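Local coordinates for protein S-adenosyl-L-methionine:salicylic acid carboxyl methyltransferase (Clarkia breweri, PDB 1M6E) that transfers a methyl group from S-adenosyl-L-methionine to the carboxyl group of salicylic acid, making the volatile ester methyl salicylate, at residues L273-E278 against S353-S358; I143-S148 against M205-L210. All blocks are in the same frame, centred on the assembly; numbering follows the deposited sequence.

Contact 1 (L273-E278 against S353-S358); sequences LIDHIE and SLIRKS
Leu273 meets Ile355 and Ile274 meets Leu354 where the chain leading into 275-283, an outermost strand of the Rossmann-like methyltransferase sheet, runs roughly antiparallel to the end of strand 346-355. The backbone tie here is Leu273 N to Ile355 O, a hydrogen bond of 2.8 Å. Beside this bond the two residues also pack, with Leu273 CB 3.8 Å from Ile355 CG1. Farther out, Leu273 CD1 rests 3.6 Å from Lys357 CB. Lys357 touches here with the root of its side chain, and beyond CG the extended chain leads its ammonium away, as suits a lysine at the partly exposed sheet margin. On the other face, Leu354 has CG beside its backbone N (chi1 -52°), which brings CD2 within 3.6 Å of Ile274 CA. CG1 of Ile274 lies 4.2 Å from the same methyl. Helix 260-268 closes over this pair: Glu263 touches Ile274, and Ile266 packs on Leu354, a leucine suiting this buried spot. The face bearing Leu273 and Ile355 also carries Asp275 and Ser353, whose CB atoms are 4.1 Å apart. Ser353 is small enough to fit beneath Ile35 and Ala39 of helix 33-44. Arg204 of the next strand serves both polar residues: its NH2 makes a long, weak ion pair with Asp275 OD2 and a weak hydrogen bond with Ser353 OG.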
# COMPACT_ATOMS: atom_id res chain seq x y z
N LEU A 273 25.64 17.10 0.76
CA LEU A 273 26.27 18.35 0.37
C LEU A 273 25.65 19.68 0.80
O LEU A 273 26.29 20.44 1.52
CB LEU A 273 26.46 18.34 -1.14
CG LEU A 273 27.92 18.57 -1.53
CD1 LEU A 273 28.33 17.51 -2.57
CD2 LEU A 273 28.11 20.03 -2.01
N ILE A 274 24.44 19.96 0.33
CA ILE A 274 23.68 21.19 0.64
C ILE A 274 23.60 22.09 -0.60
O ILE A 274 24.40 21.97 -1.51
CB ILE A 274 24.25 21.97 1.85
CG1 ILE A 274 23.14 22.75 2.54
CG2 ILE A 274 25.25 22.97 1.38
CD1 ILE A 274 23.35 22.88 4.03
N ASP A 275 22.63 23.01 -0.62
CA ASP A 275 22.39 23.85 -1.79
C ASP A 275 21.14 24.75 -1.48
O ASP A 275 20.33 24.42 -0.59
CB ASP A 275 22.11 22.92 -2.98
CG ASP A 275 22.75 23.37 -4.28
OD1 ASP A 275 22.52 24.53 -4.68
OD2 ASP A 275 23.46 22.55 -4.92
N HIS A 276 21.00 25.86 -2.21
CA HIS A 276 19.92 26.84 -2.05
C HIS A 276 19.13 26.90 -0.75
O HIS A 276 18.17 27.69 -0.65
CB HIS A 276 18.92 26.72 -3.20
CG HIS A 276 17.93 27.85 -3.25
ND1 HIS A 276 18.32 29.18 -3.24
CD2 HIS A 276 16.58 27.86 -3.33
CE1 HIS A 276 17.25 29.95 -3.31
NE2 HIS A 276 16.18 29.17 -3.37
N ILE A 277 19.55 26.09 0.24
CA ILE A 277 18.90 26.00 1.55
C ILE A 277 18.46 27.33 2.11
O ILE A 277 19.27 28.17 2.45
CB ILE A 277 19.79 25.32 2.61
CG1 ILE A 277 19.43 25.83 4.02
CG2 ILE A 277 21.23 25.52 2.27
CD1 ILE A 277 20.10 25.06 5.11
N GLU A 278 17.15 27.50 2.20
CA GLU A 278 16.59 28.73 2.70
C GLU A 278 15.44 28.51 3.66
O GLU A 278 15.22 27.41 4.13
CB GLU A 278 16.12 29.61 1.54
CG GLU A 278 15.16 28.94 0.56
CD GLU A 278 14.53 29.97 -0.36
OE1 GLU A 278 15.26 30.88 -0.82
OE2 GLU A 278 13.30 29.89 -0.61
N SER A 353 18.02 21.61 -0.23
CA SER A 353 18.20 20.72 -1.37
C SER A 353 19.55 20.11 -1.02
O SER A 353 20.38 20.80 -0.44
CB SER A 353 18.23 21.50 -2.69
OG SER A 353 18.30 20.59 -3.77
N LEU A 354 19.78 18.84 -1.34
CA LEU A 354 21.02 18.18 -0.93
C LEU A 354 21.51 17.21 -1.96
O LEU A 354 20.78 16.89 -2.90
CB LEU A 354 20.82 17.40 0.39
CG LEU A 354 20.20 18.09 1.64
CD1 LEU A 354 19.75 17.04 2.68
CD2 LEU A 354 21.22 19.07 2.23
N ILE A 355 22.75 16.76 -1.77
CA ILE A 355 23.36 15.77 -2.68
C ILE A 355 24.14 14.74 -1.89
O ILE A 355 24.95 15.09 -1.05
CB ILE A 355 24.39 16.37 -3.70
CG1 ILE A 355 24.07 17.82 -4.06
CG2 ILE A 355 24.32 15.59 -4.99
CD1 ILE A 355 24.89 18.34 -5.20
N ARG A 356 23.88 13.47 -2.13
CA ARG A 356 24.63 12.44 -1.45
C ARG A 356 25.98 12.82 -2.02
O ARG A 356 26.06 13.13 -3.21
CB ARG A 356 24.19 11.05 -1.95
CG ARG A 356 25.03 9.91 -1.45
CD ARG A 356 25.21 10.02 0.05
NE ARG A 356 26.15 9.02 0.54
CZ ARG A 356 26.96 9.22 1.57
NH1 ARG A 356 26.95 10.38 2.22
NH2 ARG A 356 27.78 8.25 1.93
N LYS A 357 27.03 12.85 -1.20
CA LYS A 357 28.32 13.24 -1.74
C LYS A 357 29.16 12.01 -1.87
O LYS A 357 28.75 11.06 -2.53
CB LYS A 357 29.01 14.35 -0.88
CG LYS A 357 29.49 14.01 0.53
CD LYS A 357 30.01 15.27 1.29
CE LYS A 357 30.58 14.94 2.68
NZ LYS A 357 30.43 16.05 3.68
N SER A 358 30.35 12.06 -1.26
CA SER A 358 31.31 10.96 -1.21
C SER A 358 31.40 10.14 -2.50
O SER A 358 31.14 10.63 -3.61
CB SER A 358 30.96 10.06 -0.01
OG SER A 358 32.03 9.19 0.34

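Contact 2 (I143-S148 against M205-L210). With SAH (S-adenosyl-L-homocysteine), chain C.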
# COMPACT_ATOMS: atom_id res chain seq x y z
N ILE A 143 14.83 11.90 -3.59
CA ILE A 143 13.94 11.79 -2.45
C ILE A 143 13.20 13.10 -2.16
O ILE A 143 13.81 14.08 -1.75
CB ILE A 143 14.75 11.43 -1.21
CG1 ILE A 143 15.14 9.97 -1.25
CG2 ILE A 143 13.99 11.76 0.01
CD1 ILE A 143 15.98 9.57 -0.07
N HIS A 144 11.89 13.13 -2.35
CA HIS A 144 11.16 14.35 -2.05
C HIS A 144 10.56 14.31 -0.63
O HIS A 144 10.40 13.24 -0.09
CB HIS A 144 10.04 14.59 -3.07
CG HIS A 144 9.26 15.82 -2.77
ND1 HIS A 144 8.06 15.79 -2.11
CD2 HIS A 144 9.63 17.12 -2.81
CE1 HIS A 144 7.72 17.02 -1.74
NE2 HIS A 144 8.67 17.84 -2.15
N SER A 145 10.26 15.46 -0.01
CA SER A 145 9.63 15.43 1.31
C SER A 145 9.15 16.70 1.95
O SER A 145 9.91 17.35 2.65
CB SER A 145 10.52 14.75 2.36
OG SER A 145 9.97 14.95 3.66
N SER A 146 7.88 17.04 1.77
CA SER A 146 7.34 18.23 2.43
C SER A 146 6.66 17.92 3.78
O SER A 146 6.33 16.77 4.09
CB SER A 146 6.35 18.97 1.53
OG SER A 146 7.02 19.91 0.72
N TYR A 147 6.48 18.97 4.57
CA TYR A 147 5.83 18.95 5.88
C TYR A 147 5.69 17.64 6.65
O TYR A 147 4.64 17.36 7.26
CB TYR A 147 4.47 19.61 5.75
CG TYR A 147 4.49 21.10 5.76
CD1 TYR A 147 3.52 21.81 6.45
CD2 TYR A 147 5.50 21.83 5.12
CE1 TYR A 147 3.54 23.20 6.50
CE2 TYR A 147 5.53 23.22 5.17
CZ TYR A 147 4.54 23.90 5.87
OH TYR A 147 4.50 25.27 5.96
N SER A 148 6.74 16.83 6.64
CA SER A 148 6.67 15.59 7.38
C SER A 148 7.88 15.43 8.28
O SER A 148 7.80 14.82 9.35
CB SER A 148 6.59 14.42 6.44
OG SER A 148 7.88 14.09 6.01
N MET A 205 18.02 15.11 -2.65
CA MET A 205 16.96 15.07 -1.65
C MET A 205 16.48 16.47 -1.42
O MET A 205 17.27 17.30 -1.02
CB MET A 205 17.45 14.59 -0.29
CG MET A 205 17.59 13.10 -0.10
SD MET A 205 17.37 12.64 1.65
CE MET A 205 18.61 13.58 2.46
N VAL A 206 15.20 16.75 -1.65
CA VAL A 206 14.66 18.08 -1.41
C VAL A 206 13.65 18.00 -0.24
O VAL A 206 12.47 17.64 -0.42
CB VAL A 206 13.99 18.65 -2.67
CG1 VAL A 206 13.54 20.09 -2.42
CG2 VAL A 206 14.96 18.55 -3.87
N LEU A 207 14.13 18.32 0.95
CA LEU A 207 13.34 18.27 2.17
C LEU A 207 12.79 19.64 2.55
O LEU A 207 13.51 20.62 2.54
CB LEU A 207 14.23 17.70 3.28
CG LEU A 207 14.91 16.39 2.85
CD1 LEU A 207 15.69 15.78 4.01
CD2 LEU A 207 13.87 15.41 2.35
N THR A 208 11.50 19.71 2.87
CA THR A 208 10.82 20.95 3.26
C THR A 208 10.21 20.74 4.66
O THR A 208 9.13 20.18 4.80
CB THR A 208 9.62 21.31 2.27
OG1 THR A 208 10.11 21.48 0.93
CG2 THR A 208 8.86 22.58 2.76
N ILE A 209 10.90 21.20 5.69
CA ILE A 209 10.42 21.02 7.06
C ILE A 209 9.79 22.30 7.52
O ILE A 209 10.32 23.38 7.27
CB ILE A 209 11.59 20.72 8.04
CG1 ILE A 209 12.33 19.45 7.63
CG2 ILE A 209 11.08 20.62 9.47
CD1 ILE A 209 13.61 19.20 8.40
N LEU A 210 8.66 22.21 8.20
CA LEU A 210 8.05 23.41 8.74
C LEU A 210 8.83 23.78 10.01
O LEU A 210 8.80 23.04 11.00
CB LEU A 210 6.61 23.16 9.10
CG LEU A 210 6.07 24.15 10.12
CD1 LEU A 210 4.98 24.95 9.46
CD2 LEU A 210 5.54 23.43 11.35
N SAH C . 3.69 15.43 2.19
CA SAH C . 2.26 15.98 2.20
CB SAH C . 1.56 15.90 3.57
CG SAH C . 2.32 15.28 4.66
SD SAH C . 1.55 15.19 6.32
C SAH C . 2.15 17.46 1.83
O SAH C . 3.20 18.12 1.57
OXT SAH C . 0.93 17.91 1.81
C5' SAH C . 2.88 14.30 7.07
C4' SAH C . 2.85 12.71 6.98
O4' SAH C . 4.10 12.38 7.66
C3' SAH C . 1.77 12.05 7.91
O3' SAH C . 0.74 11.26 7.07
C2' SAH C . 2.50 11.10 8.75
O2' SAH C . 1.99 9.85 9.06
C1' SAH C . 3.97 11.18 8.10
N9 SAH C . 4.98 10.80 9.07
C8 SAH C . 5.22 11.25 10.35
N7 SAH C . 6.21 10.66 10.94
C5 SAH C . 6.65 9.77 9.98
C6 SAH C . 7.69 8.81 9.97
N6 SAH C . 8.46 8.64 11.05
N1 SAH C . 7.92 8.04 8.84
C2 SAH C . 7.11 8.22 7.75
N3 SAH C . 6.08 9.11 7.66
C4 SAH C . 5.90 9.85 8.82
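Matching first torsions align Ile143 and Met205: CG1 of the isoleucine and CG of the methionine both stand beside their own backbone N (chi1 -75° and -81°). The two side chains therefore run side by side in the same direction, with Met205 CG 3.5 Å from Ile143 CB. Leu207, turned the same way at chi1, swings CD2 to 3.4 Å from Ser145 CB; a small serine suits this spot under a branched neighbour. The parallel backbones are joined by Val206 N to Ile143 O at 3.0 Å, a weak Ser145 N to Val206 O bond, and Thr208 N to Ser145 O. On the face opposite Ile143 and Met205, His144 gives its ND1 to a hydrogen bond with Asp57. Ser146 sets OG 3.3 Å from Thr208 CB. Past the end of strand 143-146, the Tyr147 ring receives Leu210 CB over one face, 4.0 Å from its centroid, in a CH-pi contact, and Leu210 CD1 reaches Tyr147 OH at 3.5 Å. That hydroxyl is hydrogen-bonded to Asn349, which probably limits the ring's movement; the Tyr147 side chain lies about 4 Å from bound salicylate. The cofactor product lies alongside: Ser146 CB is 3.3 Å from SAH O, and Ser148 CB packs against its ribose O4'. Residues at the C-terminal end of a central parallel strand thus line the cofactor pocket, as in Rossmann-like methyltransferases.

Both contacts belong to one mixed sheet, their centres about 13 Å apart. Contact 2 is fully buried at its parallel middle and borders the cofactor and substrate pockets; contact 1 is partly exposed, at the antiparallel margin. Strands 204-211 and 346-355 are neighbours, so the two contacts meet directly: Leu354 O lies 3.3 Å from Met205 N, a probable hydrogen bond, and Ser353 OG packs on Val206 CG2. Chemistry follows position. Segments 143-148 and 205-210 are held by three backbone bonds, one of them weak, and place small serines and an aromatic ring beside ligands, whereas 273-278 and 353-358 share one backbone hydrogen bond, aliphatic packing and charged side chains near the surface.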